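Local coordinates for glycerol dehydratase (Clostridium butyricum, PDB 4MTJ), which probably dehydrates glycerol to 3-hydroxypropionaldehyde by glycyl-radical chemistry, without the coenzyme B12 used by the classical enzymes, at residues 47-52 with 205-210; 218-223 with 248-253; 321-326 with 336-341. One frame throughout, in Å; residues are numbered along the deposited sequence.

Interaction 1: residues 47-52 with 205-210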
ATOM      1  N   ALA A  47      -2.773   7.094   2.369  1.00 21.14           N
ATOM      2  CA  ALA A  47      -2.464   7.994   1.252  1.00 22.25           C
ATOM      3  C   ALA A  47      -3.684   8.700   0.608  1.00 23.20           C
ATOM      4  O   ALA A  47      -3.624   9.894   0.300  1.00 21.24           O
ATOM      5  CB  ALA A  47      -1.631   7.268   0.197  1.00 14.90           C
ATOM      6  N   ILE A  48      -4.787   7.983   0.416  1.00 21.91           N
ATOM      7  CA  ILE A  48      -5.964   8.587  -0.216  1.00 20.12           C
ATOM      8  C   ILE A  48      -6.524   9.747   0.629  1.00 20.94           C
ATOM      9  O   ILE A  48      -6.982  10.768   0.097  1.00 20.96           O
ATOM     10  CB  ILE A  48      -7.066   7.524  -0.555  1.00 20.41           C
ATOM     11  CG1 ILE A  48      -8.151   8.111  -1.460  1.00 17.93           C
ATOM     12  CG2 ILE A  48      -7.691   6.948   0.711  1.00 21.07           C
ATOM     13  CD1 ILE A  48      -7.688   8.396  -2.871  1.00 20.36           C
ATOM     14  N   LEU A  49      -6.464   9.600   1.947  1.00 19.72           N
ATOM     15  CA  LEU A  49      -6.929  10.649   2.843  1.00 20.39           C
ATOM     16  C   LEU A  49      -5.964  11.834   2.889  1.00 21.25           C
ATOM     17  O   LEU A  49      -6.403  12.983   2.966  1.00 24.66           O
ATOM     18  CB  LEU A  49      -7.146  10.093   4.244  1.00 22.64           C
ATOM     19  CG  LEU A  49      -8.561  10.008   4.803  1.00 24.32           C
ATOM     20  CD1 LEU A  49      -9.505  10.928   4.050  1.00 25.47           C
ATOM     21  CD2 LEU A  49      -9.053   8.590   4.746  1.00 25.02           C
ATOM     22  N   ARG A  50      -4.658  11.552   2.855  1.00 21.49           N
ATOM     23  CA  ARG A  50      -3.639  12.596   2.742  1.00 20.08           C
ATOM     24  C   ARG A  50      -3.949  13.437   1.504  1.00 22.56           C
ATOM     25  O   ARG A  50      -3.947  14.671   1.562  1.00 21.72           O
ATOM     26  CB  ARG A  50      -2.226  12.005   2.631  1.00 16.38           C
ATOM     27  CG  ARG A  50      -1.770  11.104   3.793  1.00 18.24           C
ATOM     28  CD  ARG A  50      -0.542  11.692   4.478  1.00 19.29           C
ATOM     29  NE  ARG A  50       0.721  11.150   4.017  1.00 20.71           N
ATOM     30  CZ  ARG A  50       1.909  11.671   4.302  1.00 21.17           C
ATOM     31  NH1 ARG A  50       1.997  12.776   5.030  1.00 20.86           N
ATOM     32  NH2 ARG A  50       3.014  11.093   3.840  1.00 23.05           N
ATOM     33  N   ARG A  51      -4.238  12.755   0.397  1.00 18.88           N
ATOM     34  CA  ARG A  51      -4.526  13.420  -0.872  1.00 21.10           C
ATOM     35  C   ARG A  51      -5.778  14.287  -0.779  1.00 21.72           C
ATOM     36  O   ARG A  51      -5.788  15.434  -1.244  1.00 18.68           O
ATOM     37  CB  ARG A  51      -4.660  12.401  -2.021  1.00 16.87           C
ATOM     38  CG  ARG A  51      -3.344  11.725  -2.440  1.00 19.29           C
ATOM     39  CD  ARG A  51      -2.282  12.737  -2.881  1.00 20.30           C
ATOM     40  NE  ARG A  51      -2.811  13.697  -3.859  1.00 16.56           N
ATOM     41  CZ  ARG A  51      -2.082  14.612  -4.493  1.00 18.06           C
ATOM     42  NH1 ARG A  51      -0.773  14.720  -4.278  1.00 15.39           N
ATOM     43  NH2 ARG A  51      -2.669  15.431  -5.348  1.00 18.26           N
ATOM     44  N   ALA A  52      -6.833  13.735  -0.185  1.00 23.28           N
ATOM     45  CA  ALA A  52      -8.074  14.476   0.014  1.00 19.60           C
ATOM     46  C   ALA A  52      -7.828  15.724   0.872  1.00 21.81           C
ATOM     47  O   ALA A  52      -8.134  16.842   0.455  1.00 19.82           O
ATOM     48  CB  ALA A  52      -9.125  13.589   0.639  1.00 19.66           C
ATOM     49  N   LEU A 205     -14.069   6.457  -0.356  1.00 20.80           N
ATOM     50  CA  LEU A 205     -15.322   7.186  -0.527  1.00 22.02           C
ATOM     51  C   LEU A 205     -15.357   8.465   0.321  1.00 21.94           C
ATOM     52  O   LEU A 205     -15.794   9.508  -0.164  1.00 24.17           O
ATOM     53  CB  LEU A 205     -16.535   6.285  -0.281  1.00 21.62           C
ATOM     54  CG  LEU A 205     -16.708   5.161  -1.311  1.00 21.99           C
ATOM     55  CD1 LEU A 205     -17.727   4.112  -0.856  1.00 16.34           C
ATOM     56  CD2 LEU A 205     -17.080   5.723  -2.685  1.00 19.29           C
ATOM     57  N   ASN A 206     -14.864   8.392   1.559  1.00 22.15           N
ATOM     58  CA  ASN A 206     -14.755   9.581   2.413  1.00 21.06           C
ATOM     59  C   ASN A 206     -13.832  10.605   1.790  1.00 20.68           C
ATOM     60  O   ASN A 206     -14.023  11.809   1.971  1.00 22.58           O
ATOM     61  CB  ASN A 206     -14.205   9.253   3.808  1.00 16.72           C
ATOM     62  CG  ASN A 206     -15.119   8.360   4.614  1.00 23.57           C
ATOM     63  OD1 ASN A 206     -16.332   8.333   4.404  1.00 25.30           O
ATOM     64  ND2 ASN A 206     -14.537   7.618   5.554  1.00 27.22           N
ATOM     65  N   SER A 207     -12.812  10.128   1.080  1.00 19.28           N
ATOM     66  CA  SER A 207     -11.857  11.029   0.448  1.00 18.66           C
ATOM     67  C   SER A 207     -12.516  11.784  -0.701  1.00 18.90           C
ATOM     68  O   SER A 207     -12.322  12.991  -0.866  1.00 20.24           O
ATOM     69  CB  SER A 207     -10.619  10.269  -0.020  1.00 22.28           C
ATOM     70  OG  SER A 207      -9.918   9.727   1.088  1.00 19.51           O
ATOM     71  N   VAL A 208     -13.310  11.065  -1.482  1.00 17.91           N
ATOM     72  CA  VAL A 208     -14.106  11.677  -2.528  1.00 17.85           C
ATOM     73  C   VAL A 208     -14.994  12.787  -1.954  1.00 20.68           C
ATOM     74  O   VAL A 208     -15.100  13.881  -2.522  1.00 18.83           O
ATOM     75  CB  VAL A 208     -14.988  10.629  -3.219  1.00 15.87           C
ATOM     76  CG1 VAL A 208     -16.071  11.301  -4.025  1.00 16.64           C
ATOM     77  CG2 VAL A 208     -14.140   9.730  -4.100  1.00 16.03           C
ATOM     78  N   ILE A 209     -15.620  12.503  -0.818  1.00 19.40           N
ATOM     79  CA  ILE A 209     -16.531  13.454  -0.198  1.00 18.95           C
ATOM     80  C   ILE A 209     -15.799  14.710   0.286  1.00 21.70           C
ATOM     81  O   ILE A 209     -16.219  15.836  -0.005  1.00 19.49           O
ATOM     82  CB  ILE A 209     -17.299  12.792   0.952  1.00 22.19           C
ATOM     83  CG1 ILE A 209     -18.248  11.730   0.389  1.00 21.42           C
ATOM     84  CG2 ILE A 209     -18.050  13.841   1.763  1.00 17.74           C
ATOM     85  CD1 ILE A 209     -18.897  10.868   1.445  1.00 21.75           C
ATOM     86  N   ILE A 210     -14.700  14.512   1.009  1.00 19.95           N
ATOM     87  CA  ILE A 210     -13.887  15.630   1.460  1.00 20.07           C
ATOM     88  C   ILE A 210     -13.403  16.461   0.272  1.00 24.84           C
ATOM     89  O   ILE A 210     -13.437  17.690   0.320  1.00 25.29           O
ATOM     90  CB  ILE A 210     -12.688  15.152   2.280  1.00 24.38           C
ATOM     91  CG1 ILE A 210     -13.153  14.638   3.650  1.00 17.37           C
ATOM     92  CG2 ILE A 210     -11.659  16.277   2.443  1.00 22.12           C
ATOM     93  CD1 ILE A 210     -12.097  13.812   4.372  1.00 15.54           C
TER

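Interaction 2: residues 218-223 with 248-253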
ATOM      1  N   TYR A 218     -14.245  26.020  -2.739  1.00 24.07           N
ATOM      2  CA  TYR A 218     -13.433  26.778  -3.696  1.00 24.30           C
ATOM      3  C   TYR A 218     -14.303  27.691  -4.556  1.00 27.27           C
ATOM      4  O   TYR A 218     -14.010  28.880  -4.704  1.00 26.84           O
ATOM      5  CB  TYR A 218     -12.620  25.834  -4.589  1.00 19.49           C
ATOM      6  CG  TYR A 218     -11.621  26.544  -5.482  1.00 24.72           C
ATOM      7  CD1 TYR A 218     -10.490  27.151  -4.942  1.00 20.67           C
ATOM      8  CD2 TYR A 218     -11.805  26.606  -6.865  1.00 20.88           C
ATOM      9  CE1 TYR A 218      -9.571  27.797  -5.742  1.00 15.92           C
ATOM     10  CE2 TYR A 218     -10.886  27.250  -7.674  1.00 19.56           C
ATOM     11  CZ  TYR A 218      -9.768  27.847  -7.103  1.00 22.57           C
ATOM     12  OH  TYR A 218      -8.850  28.507  -7.897  1.00 20.19           O
ATOM     13  N   VAL A 219     -15.373  27.134  -5.115  1.00 21.67           N
ATOM     14  CA  VAL A 219     -16.285  27.931  -5.925  1.00 27.54           C
ATOM     15  C   VAL A 219     -16.869  29.109  -5.136  1.00 29.84           C
ATOM     16  O   VAL A 219     -16.954  30.236  -5.646  1.00 29.36           O
ATOM     17  CB  VAL A 219     -17.441  27.096  -6.482  1.00 27.08           C
ATOM     18  CG1 VAL A 219     -18.322  27.973  -7.339  1.00 23.29           C
ATOM     19  CG2 VAL A 219     -16.913  25.897  -7.274  1.00 23.16           C
ATOM     20  N   ASN A 220     -17.255  28.845  -3.889  1.00 28.66           N
ATOM     21  CA  ASN A 220     -17.805  29.891  -3.020  1.00 31.82           C
ATOM     22  C   ASN A 220     -16.836  31.040  -2.737  1.00 26.35           C
ATOM     23  O   ASN A 220     -17.262  32.178  -2.567  1.00 27.64           O
ATOM     24  CB  ASN A 220     -18.348  29.304  -1.713  1.00 22.42           C
ATOM     25  CG  ASN A 220     -19.737  28.709  -1.878  1.00 30.02           C
ATOM     26  OD1 ASN A 220     -20.570  29.252  -2.604  1.00 34.17           O
ATOM     27  ND2 ASN A 220     -19.995  27.588  -1.206  1.00 26.01           N
ATOM     28  N   ARG A 221     -15.540  30.749  -2.691  1.00 26.10           N
ATOM     29  CA  ARG A 221     -14.547  31.805  -2.509  1.00 26.55           C
ATOM     30  C   ARG A 221     -14.560  32.785  -3.682  1.00 28.83           C
ATOM     31  O   ARG A 221     -14.314  33.977  -3.506  1.00 29.36           O
ATOM     32  CB  ARG A 221     -13.148  31.224  -2.329  1.00 29.39           C
ATOM     33  CG  ARG A 221     -12.987  30.366  -1.097  1.00 24.19           C
ATOM     34  CD  ARG A 221     -11.550  29.916  -0.953  1.00 22.52           C
ATOM     35  NE  ARG A 221     -10.645  31.058  -0.877  1.00 26.85           N
ATOM     36  CZ  ARG A 221      -9.348  31.003  -1.166  1.00 27.47           C
ATOM     37  NH1 ARG A 221      -8.798  29.858  -1.575  1.00 27.64           N
ATOM     38  NH2 ARG A 221      -8.604  32.094  -1.067  1.00 23.28           N
ATOM     39  N   TYR A 222     -14.856  32.284  -4.878  1.00 28.48           N
ATOM     40  CA  TYR A 222     -14.992  33.160  -6.034  1.00 30.05           C
ATOM     41  C   TYR A 222     -16.286  33.958  -5.954  1.00 30.10           C
ATOM     42  O   TYR A 222     -16.320  35.128  -6.339  1.00 30.16           O
ATOM     43  CB  TYR A 222     -14.902  32.382  -7.353  1.00 23.59           C
ATOM     44  CG  TYR A 222     -13.485  32.071  -7.740  1.00 24.54           C
ATOM     45  CD1 TYR A 222     -12.881  30.887  -7.333  1.00 27.68           C
ATOM     46  CD2 TYR A 222     -12.732  32.977  -8.480  1.00 23.49           C
ATOM     47  CE1 TYR A 222     -11.576  30.605  -7.672  1.00 24.93           C
ATOM     48  CE2 TYR A 222     -11.421  32.704  -8.822  1.00 23.93           C
ATOM     49  CZ  TYR A 222     -10.854  31.512  -8.416  1.00 22.66           C
ATOM     50  OH  TYR A 222      -9.562  31.225  -8.742  1.00 23.02           O
ATOM     51  N   ALA A 223     -17.343  33.323  -5.457  1.00 24.83           N
ATOM     52  CA  ALA A 223     -18.607  34.009  -5.227  1.00 27.45           C
ATOM     53  C   ALA A 223     -18.379  35.234  -4.342  1.00 30.02           C
ATOM     54  O   ALA A 223     -18.840  36.334  -4.648  1.00 34.12           O
ATOM     55  CB  ALA A 223     -19.603  33.067  -4.581  1.00 27.34           C
ATOM     56  N   ILE A 248     -23.856  33.298  -9.969  1.00 34.72           N
ATOM     57  CA  ILE A 248     -23.632  32.057 -10.688  1.00 31.63           C
ATOM     58  C   ILE A 248     -22.726  31.110  -9.914  1.00 30.28           C
ATOM     59  O   ILE A 248     -23.004  29.911  -9.826  1.00 27.05           O
ATOM     60  CB  ILE A 248     -23.090  32.339 -12.092  1.00 26.05           C
ATOM     61  CG1 ILE A 248     -24.262  32.679 -13.009  1.00 28.04           C
ATOM     62  CG2 ILE A 248     -22.323  31.153 -12.631  1.00 27.49           C
ATOM     63  CD1 ILE A 248     -23.850  33.209 -14.314  1.00 27.11           C
ATOM     64  N   CYS A 249     -21.664  31.654  -9.329  1.00 27.45           N
ATOM     65  CA  CYS A 249     -20.748  30.831  -8.561  1.00 26.71           C
ATOM     66  C   CYS A 249     -21.450  30.261  -7.332  1.00 32.07           C
ATOM     67  O   CYS A 249     -21.273  29.084  -6.996  1.00 30.79           O
ATOM     68  CB  CYS A 249     -19.493  31.611  -8.182  1.00 23.06           C
ATOM     69  SG  CYS A 249     -18.467  32.074  -9.601  1.00 24.30           S
ATOM     70  N   SER A 250     -22.269  31.078  -6.677  1.00 30.25           N
ATOM     71  CA  SER A 250     -23.029  30.593  -5.531  1.00 31.97           C
ATOM     72  C   SER A 250     -23.939  29.422  -5.902  1.00 31.04           C
ATOM     73  O   SER A 250     -24.043  28.455  -5.144  1.00 34.48           O
ATOM     74  CB  SER A 250     -23.825  31.717  -4.874  1.00 33.16           C
ATOM     75  OG  SER A 250     -22.953  32.591  -4.176  1.00 39.97           O
ATOM     76  N   LYS A 251     -24.584  29.492  -7.066  1.00 26.83           N
ATOM     77  CA  LYS A 251     -25.418  28.373  -7.500  1.00 30.56           C
ATOM     78  C   LYS A 251     -24.627  27.112  -7.892  1.00 36.07           C
ATOM     79  O   LYS A 251     -24.949  26.015  -7.430  1.00 40.66           O
ATOM     80  CB  LYS A 251     -26.386  28.746  -8.621  1.00 29.95           C
ATOM     81  CG  LYS A 251     -26.808  27.505  -9.389  1.00 37.10           C
ATOM     82  CD  LYS A 251     -28.223  27.539  -9.901  1.00 41.88           C
ATOM     83  CE  LYS A 251     -28.544  26.205 -10.562  1.00 32.41           C
ATOM     84  NZ  LYS A 251     -29.781  26.266 -11.381  1.00 46.50           N
ATOM     85  N   VAL A 252     -23.595  27.251  -8.720  1.00 30.41           N
ATOM     86  CA  VAL A 252     -22.877  26.062  -9.183  1.00 30.83           C
ATOM     87  C   VAL A 252     -21.817  25.566  -8.205  1.00 27.51           C
ATOM     88  O   VAL A 252     -21.116  24.591  -8.495  1.00 23.56           O
ATOM     89  CB  VAL A 252     -22.268  26.232 -10.601  1.00 29.74           C
ATOM     90  CG1 VAL A 252     -23.361  26.603 -11.591  1.00 22.29           C
ATOM     91  CG2 VAL A 252     -21.110  27.258 -10.595  1.00 20.18           C
ATOM     92  N   SER A 253     -21.713  26.225  -7.052  1.00 30.64           N
ATOM     93  CA  SER A 253     -20.795  25.780  -5.995  1.00 27.68           C
ATOM     94  C   SER A 253     -21.064  24.334  -5.612  1.00 29.88           C
ATOM     95  O   SER A 253     -20.123  23.573  -5.388  1.00 32.50           O
ATOM     96  CB  SER A 253     -20.872  26.675  -4.756  1.00 25.32           C
ATOM     97  OG  SER A 253     -22.193  26.733  -4.264  1.00 31.85           O
TER
HETATM   98  O   HOH W   1     -22.904  25.869  -1.559  1.00 26.40           O

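Interaction 3: residues 321-326 with 336-341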
ATOM      1  N   ILE A 321      -3.839  28.292 -18.033  1.00 21.48           N
ATOM      2  CA  ILE A 321      -3.118  27.219 -17.360  1.00 16.90           C
ATOM      3  C   ILE A 321      -1.744  26.990 -17.990  1.00 19.71           C
ATOM      4  O   ILE A 321      -1.595  27.028 -19.213  1.00 19.13           O
ATOM      5  CB  ILE A 321      -3.931  25.911 -17.399  1.00 19.63           C
ATOM      6  CG1 ILE A 321      -5.274  26.123 -16.709  1.00 20.04           C
ATOM      7  CG2 ILE A 321      -3.158  24.752 -16.751  1.00 15.54           C
ATOM      8  CD1 ILE A 321      -6.170  24.921 -16.747  1.00 22.44           C
ATOM      9  N   ASN A 322      -0.744  26.761 -17.145  1.00 19.18           N
ATOM     10  CA  ASN A 322       0.611  26.482 -17.599  1.00 17.72           C
ATOM     11  C   ASN A 322       1.278  25.543 -16.601  1.00 21.15           C
ATOM     12  O   ASN A 322       0.761  25.311 -15.501  1.00 21.86           O
ATOM     13  CB  ASN A 322       1.414  27.781 -17.740  1.00 23.90           C
ATOM     14  CG  ASN A 322       2.544  27.681 -18.770  1.00 24.03           C
ATOM     15  OD1 ASN A 322       2.979  26.592 -19.148  1.00 17.79           O
ATOM     16  ND2 ASN A 322       3.023  28.837 -19.221  1.00 23.58           N
ATOM     17  N   LYS A 323       2.433  25.008 -16.974  1.00 20.05           N
ATOM     18  CA  LYS A 323       3.030  23.923 -16.223  1.00 18.28           C
ATOM     19  C   LYS A 323       4.524  23.942 -16.470  1.00 19.56           C
ATOM     20  O   LYS A 323       4.969  23.724 -17.587  1.00 20.16           O
ATOM     21  CB  LYS A 323       2.424  22.586 -16.688  1.00 16.21           C
ATOM     22  CG  LYS A 323       3.141  21.338 -16.185  1.00 17.63           C
ATOM     23  CD  LYS A 323       2.476  20.044 -16.698  1.00 18.98           C
ATOM     24  CE  LYS A 323       3.271  18.798 -16.276  1.00 16.68           C
ATOM     25  NZ  LYS A 323       2.675  17.535 -16.781  1.00 17.70           N
ATOM     26  N   VAL A 324       5.308  24.208 -15.435  1.00 20.45           N
ATOM     27  CA  VAL A 324       6.749  24.246 -15.628  1.00 20.35           C
ATOM     28  C   VAL A 324       7.299  22.824 -15.579  1.00 22.20           C
ATOM     29  O   VAL A 324       6.836  21.995 -14.793  1.00 22.62           O
ATOM     30  CB  VAL A 324       7.463  25.154 -14.603  1.00 19.24           C
ATOM     31  CG1 VAL A 324       7.392  24.560 -13.186  1.00 14.11           C
ATOM     32  CG2 VAL A 324       8.891  25.356 -15.014  1.00 17.41           C
ATOM     33  N   ARG A 325       8.267  22.534 -16.438  1.00 18.43           N
ATOM     34  CA  ARG A 325       8.847  21.202 -16.506  1.00 19.67           C
ATOM     35  C   ARG A 325      10.351  21.356 -16.440  1.00 20.58           C
ATOM     36  O   ARG A 325      10.870  22.439 -16.680  1.00 19.78           O
ATOM     37  CB  ARG A 325       8.450  20.499 -17.815  1.00 20.68           C
ATOM     38  CG  ARG A 325       6.963  20.182 -17.941  1.00 21.86           C
ATOM     39  CD  ARG A 325       6.646  19.520 -19.289  1.00 21.04           C
ATOM     40  NE  ARG A 325       5.207  19.325 -19.477  1.00 16.26           N
ATOM     41  CZ  ARG A 325       4.396  20.207 -20.058  1.00 19.39           C
ATOM     42  NH1 ARG A 325       4.880  21.348 -20.536  1.00 20.51           N
ATOM     43  NH2 ARG A 325       3.098  19.942 -20.182  1.00 18.64           N
ATOM     44  N   ASP A 326      11.055  20.277 -16.112  1.00 19.89           N
ATOM     45  CA  ASP A 326      12.506  20.313 -16.129  1.00 21.17           C
ATOM     46  C   ASP A 326      13.038  20.638 -17.539  1.00 22.78           C
ATOM     47  O   ASP A 326      12.332  20.494 -18.539  1.00 19.49           O
ATOM     48  CB  ASP A 326      13.091  19.004 -15.583  1.00 19.37           C
ATOM     49  CG  ASP A 326      12.831  17.821 -16.496  1.00 22.44           C
ATOM     50  OD1 ASP A 326      11.862  17.058 -16.244  1.00 24.90           O
ATOM     51  OD2 ASP A 326      13.609  17.652 -17.458  1.00 20.43           O
ATOM     52  N   TYR A 336       5.039  25.854 -23.988  1.00 19.28           N
ATOM     53  CA  TYR A 336       4.106  25.953 -22.852  1.00 20.10           C
ATOM     54  C   TYR A 336       2.822  25.122 -22.995  1.00 19.85           C
ATOM     55  O   TYR A 336       1.741  25.595 -22.621  1.00 19.14           O
ATOM     56  CB  TYR A 336       3.685  27.409 -22.616  1.00 19.61           C
ATOM     57  CG  TYR A 336       4.802  28.382 -22.303  1.00 24.51           C
ATOM     58  CD1 TYR A 336       5.031  29.491 -23.119  1.00 27.10           C
ATOM     59  CD2 TYR A 336       5.611  28.212 -21.183  1.00 25.33           C
ATOM     60  CE1 TYR A 336       6.041  30.401 -22.829  1.00 24.36           C
ATOM     61  CE2 TYR A 336       6.633  29.107 -20.893  1.00 26.78           C
ATOM     62  CZ  TYR A 336       6.838  30.205 -21.722  1.00 27.70           C
ATOM     63  OH  TYR A 336       7.841  31.103 -21.436  1.00 24.07           O
ATOM     64  N   PRO A 337       2.924  23.893 -23.531  1.00 15.86           N
ATOM     65  CA  PRO A 337       1.697  23.200 -23.932  1.00 17.51           C
ATOM     66  C   PRO A 337       0.997  22.454 -22.786  1.00 18.98           C
ATOM     67  O   PRO A 337       1.653  21.851 -21.921  1.00 15.75           O
ATOM     68  CB  PRO A 337       2.215  22.194 -24.945  1.00 20.00           C
ATOM     69  CG  PRO A 337       3.561  21.808 -24.387  1.00 19.29           C
ATOM     70  CD  PRO A 337       4.112  23.043 -23.724  1.00 20.70           C
ATOM     71  N   MET A 338      -0.330  22.506 -22.792  1.00 15.52           N
ATOM     72  CA  MET A 338      -1.136  21.770 -21.827  1.00 17.27           C
ATOM     73  C   MET A 338      -1.893  20.634 -22.510  1.00 18.05           C
ATOM     74  O   MET A 338      -2.397  19.734 -21.829  1.00 19.38           O
ATOM     75  CB  MET A 338      -2.120  22.693 -21.085  1.00 15.49           C
ATOM     76  CG  MET A 338      -1.471  23.687 -20.124  1.00 16.49           C
ATOM     77  SD  MET A 338      -0.281  22.951 -18.979  1.00 20.45           S
ATOM     78  CE  MET A 338      -1.343  21.865 -18.014  1.00 17.47           C
ATOM     79  N   TYR A 339      -1.974  20.687 -23.846  1.00 18.16           N
ATOM     80  CA  TYR A 339      -2.623  19.635 -24.654  1.00 16.49           C
ATOM     81  C   TYR A 339      -4.081  19.342 -24.274  1.00 17.07           C
ATOM     82  O   TYR A 339      -4.503  18.184 -24.229  1.00 17.16           O
ATOM     83  CB  TYR A 339      -1.824  18.330 -24.592  1.00 16.30           C
ATOM     84  CG  TYR A 339      -0.348  18.488 -24.897  1.00 18.09           C
ATOM     85  CD1 TYR A 339       0.575  18.686 -23.876  1.00 15.50           C
ATOM     86  CD2 TYR A 339       0.117  18.444 -26.204  1.00 13.47           C
ATOM     87  CE1 TYR A 339       1.922  18.821 -24.146  1.00 16.17           C
ATOM     88  CE2 TYR A 339       1.461  18.585 -26.489  1.00 17.60           C
ATOM     89  CZ  TYR A 339       2.366  18.779 -25.460  1.00 19.81           C
ATOM     90  OH  TYR A 339       3.710  18.917 -25.745  1.00 15.79           O
ATOM     91  N   GLN A 340      -4.848  20.387 -24.005  1.00 14.89           N
ATOM     92  CA  GLN A 340      -6.260  20.227 -23.680  1.00 17.32           C
ATOM     93  C   GLN A 340      -7.104  20.062 -24.956  1.00 19.86           C
ATOM     94  O   GLN A 340      -7.487  21.045 -25.614  1.00 20.62           O
ATOM     95  CB  GLN A 340      -6.732  21.414 -22.843  1.00 16.17           C
ATOM     96  CG  GLN A 340      -5.891  21.626 -21.582  1.00 15.97           C
ATOM     97  CD  GLN A 340      -5.998  23.037 -21.029  1.00 18.22           C
ATOM     98  OE1 GLN A 340      -6.501  23.251 -19.922  1.00 18.48           O
ATOM     99  NE2 GLN A 340      -5.515  24.009 -21.797  1.00 16.78           N
ATOM    100  N   ASN A 341      -7.374  18.811 -25.317  1.00 17.92           N
ATOM    101  CA  ASN A 341      -8.026  18.532 -26.584  1.00 18.42           C
ATOM    102  C   ASN A 341      -9.547  18.658 -26.508  1.00 16.98           C
ATOM    103  O   ASN A 341     -10.188  18.143 -25.603  1.00 16.42           O
ATOM    104  CB  ASN A 341      -7.602  17.162 -27.145  1.00 16.81           C
ATOM    105  CG  ASN A 341      -7.771  17.080 -28.660  1.00 17.72           C
ATOM    106  OD1 ASN A 341      -8.891  17.119 -29.165  1.00 16.09           O
ATOM    107  ND2 ASN A 341      -6.654  17.002 -29.387  1.00 17.65           N
TER
HETATM  108  O   HOH W   2       0.524  27.480 -20.992  1.00 18.86           O

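Interaction 1: residues 47-52 with 205-210
With its OG beside the backbone N and opposite the carbonyl carbon (chi1 -65°), Ser207 presents that hydroxyl to Ile48, whose CG1, swung opposite its own backbone N (chi1 -168°), lies alongside it, 3.5 Å from OG. The two residues belong to the opening turns of helix 47-61 and to the early part of helix 197-230, which run side by side and almost parallel, their axes 4° apart in direction and 8.8 Å distant. Where the backbones come nearest the residues are small: the CA atoms of Ala52 and Ser207 are 5.1 Å apart, and the methyl of Ala52 touches both the CB of Ser207 (3.7 Å) and its carbonyl O (3.6 Å). Larger side chains stand beside this pair. CD1 of Leu49 lies over the serine tip, a short approach to be read with caution because the leucine torsions are far from any usual rotamer, and also meets CD1 of Ile210 at 3.9 Å, the leucine and isoleucine crossing at about a right angle. Ile210 rests its other branch, CG2, on the Ala52 methyl, extending the apolar strip by one turn. Pro520, from the short helix 520-523, packs on Ile48, Ala52 and Ser207 and covers one flank of the seam. No hydrogen bond joins the two segments. The hydroxyl of Ser207 is spent on Lys203 O, one turn back in its own helix, and the carbonyl O of Ser207 accepts a hydrogen bond from Ser211 OG. With these polar atoms satisfied locally, the contact rests mainly on van der Waals packing and burial.

Interaction 2: residues 218-223 with 248-253
An antiparallel helical hairpin, made of helix 197-230 and the next helix, 236-252, sets Val219 against Cys249 and Ser253. The axes of the two short segments come within 7.9 Å and their directions differ by 162°, so the first turn of one segment faces the last of the other. Val219 fills the seam: its CG1 lies 3.2 Å from the carbonyl O of Cys249 and 3.6 Å from CA of Ser253, wedged against backbone as much as against side chains. A beta-branched valine suits this, being wide at its base but too short to push the helices apart. One turn on, the methyl of Ala223 meets CB of Cys249 at 3.9 Å and OG of Ser250 at 3.4 Å, while SG of Cys249 rests against CB of Tyr222. Phe269 of helix 260-277 touches both Val219 and Tyr222 and so continues this packing to a third helix.

Along the more polar border, OD1 of Asn220 rests 3.4 Å from CB of Ser253. Ser253 holds its OG between its backbone N and carbonyl carbon (chi1 57°), which lets it reach back to Ser250 O with a 2.7 Å hydrogen bond, from above the carbonyl plane. A water gives a hydrogen to Ser253 OG (2.9 Å) and takes a weak one from Asn220 ND2, forming a loose bridge across the seam. Small and beta-branched residues between close antiparallel helices, with polar ones at the border, fit a closely packed alpha-alpha hairpin.

Interaction 3: residues 321-326 with 336-341
Met338 threads its side chain between Ile321 and Lys323, where two irregular segments flanking the short helix 329-332 come together at the entrance to strand 341-344, which borders one five-stranded sheet of what in this family is a ten-stranded alpha/beta barrel. From CB the chain passes to CG, 3.5 Å from Ile321 O, bends at chi2 (-50°) to put SD 3.6 Å from CB of Lys323, and bends again at chi3, which brings CE to CG2 of Ile321 at 3.6 Å. An unbranched, flexible methionine can follow such a curved path. Further along Ile321, CD1 touches OE1 of Gln340, an oxygen that His271 hydrogen-bonds. Asn322 sets its amide at 89° to the ring of Tyr336, ND2 being 3.3 Å from CD2, while its OD1 accepts a hydrogen bond from the backbone N of Lys323. A water gives hydrogen bonds to Ile321 O and Tyr336 O, though other acceptors may compete for its protons. Lys323 lays CG over one face of the Arg325 guanidinium and carries its extended tip to Asn279 O and His281. The guanidinium edge grips the second segment: Arg325 NH2 donates to Pro337 O at 3.0 Å, with an N-H...O angle of 163°.

Overall arrangement
Interactions 1 and 2 share helix 197-230, which carries 205-210 and, farther along, 218-223. Their centres are about 22 Å apart and their nearest atoms about 9 Å; the one long helix meets helix 47-61 first along its length and its hairpin partner later. Both lie far out, about 27 and 30 Å from the centre of the chain. Interaction 3 sits about 9 Å from that centre, with its own centre about 26 Å from each of the others. There the nearest atoms of the Tyr339 side chain and a bound 1,2-propanediol are about 3 Å apart; the molecule probably came from the crystallisation liquor, though such molecules often mark pockets. Helix 260-277 touches both interaction 2 and interaction 3, linking outer helices to the interior.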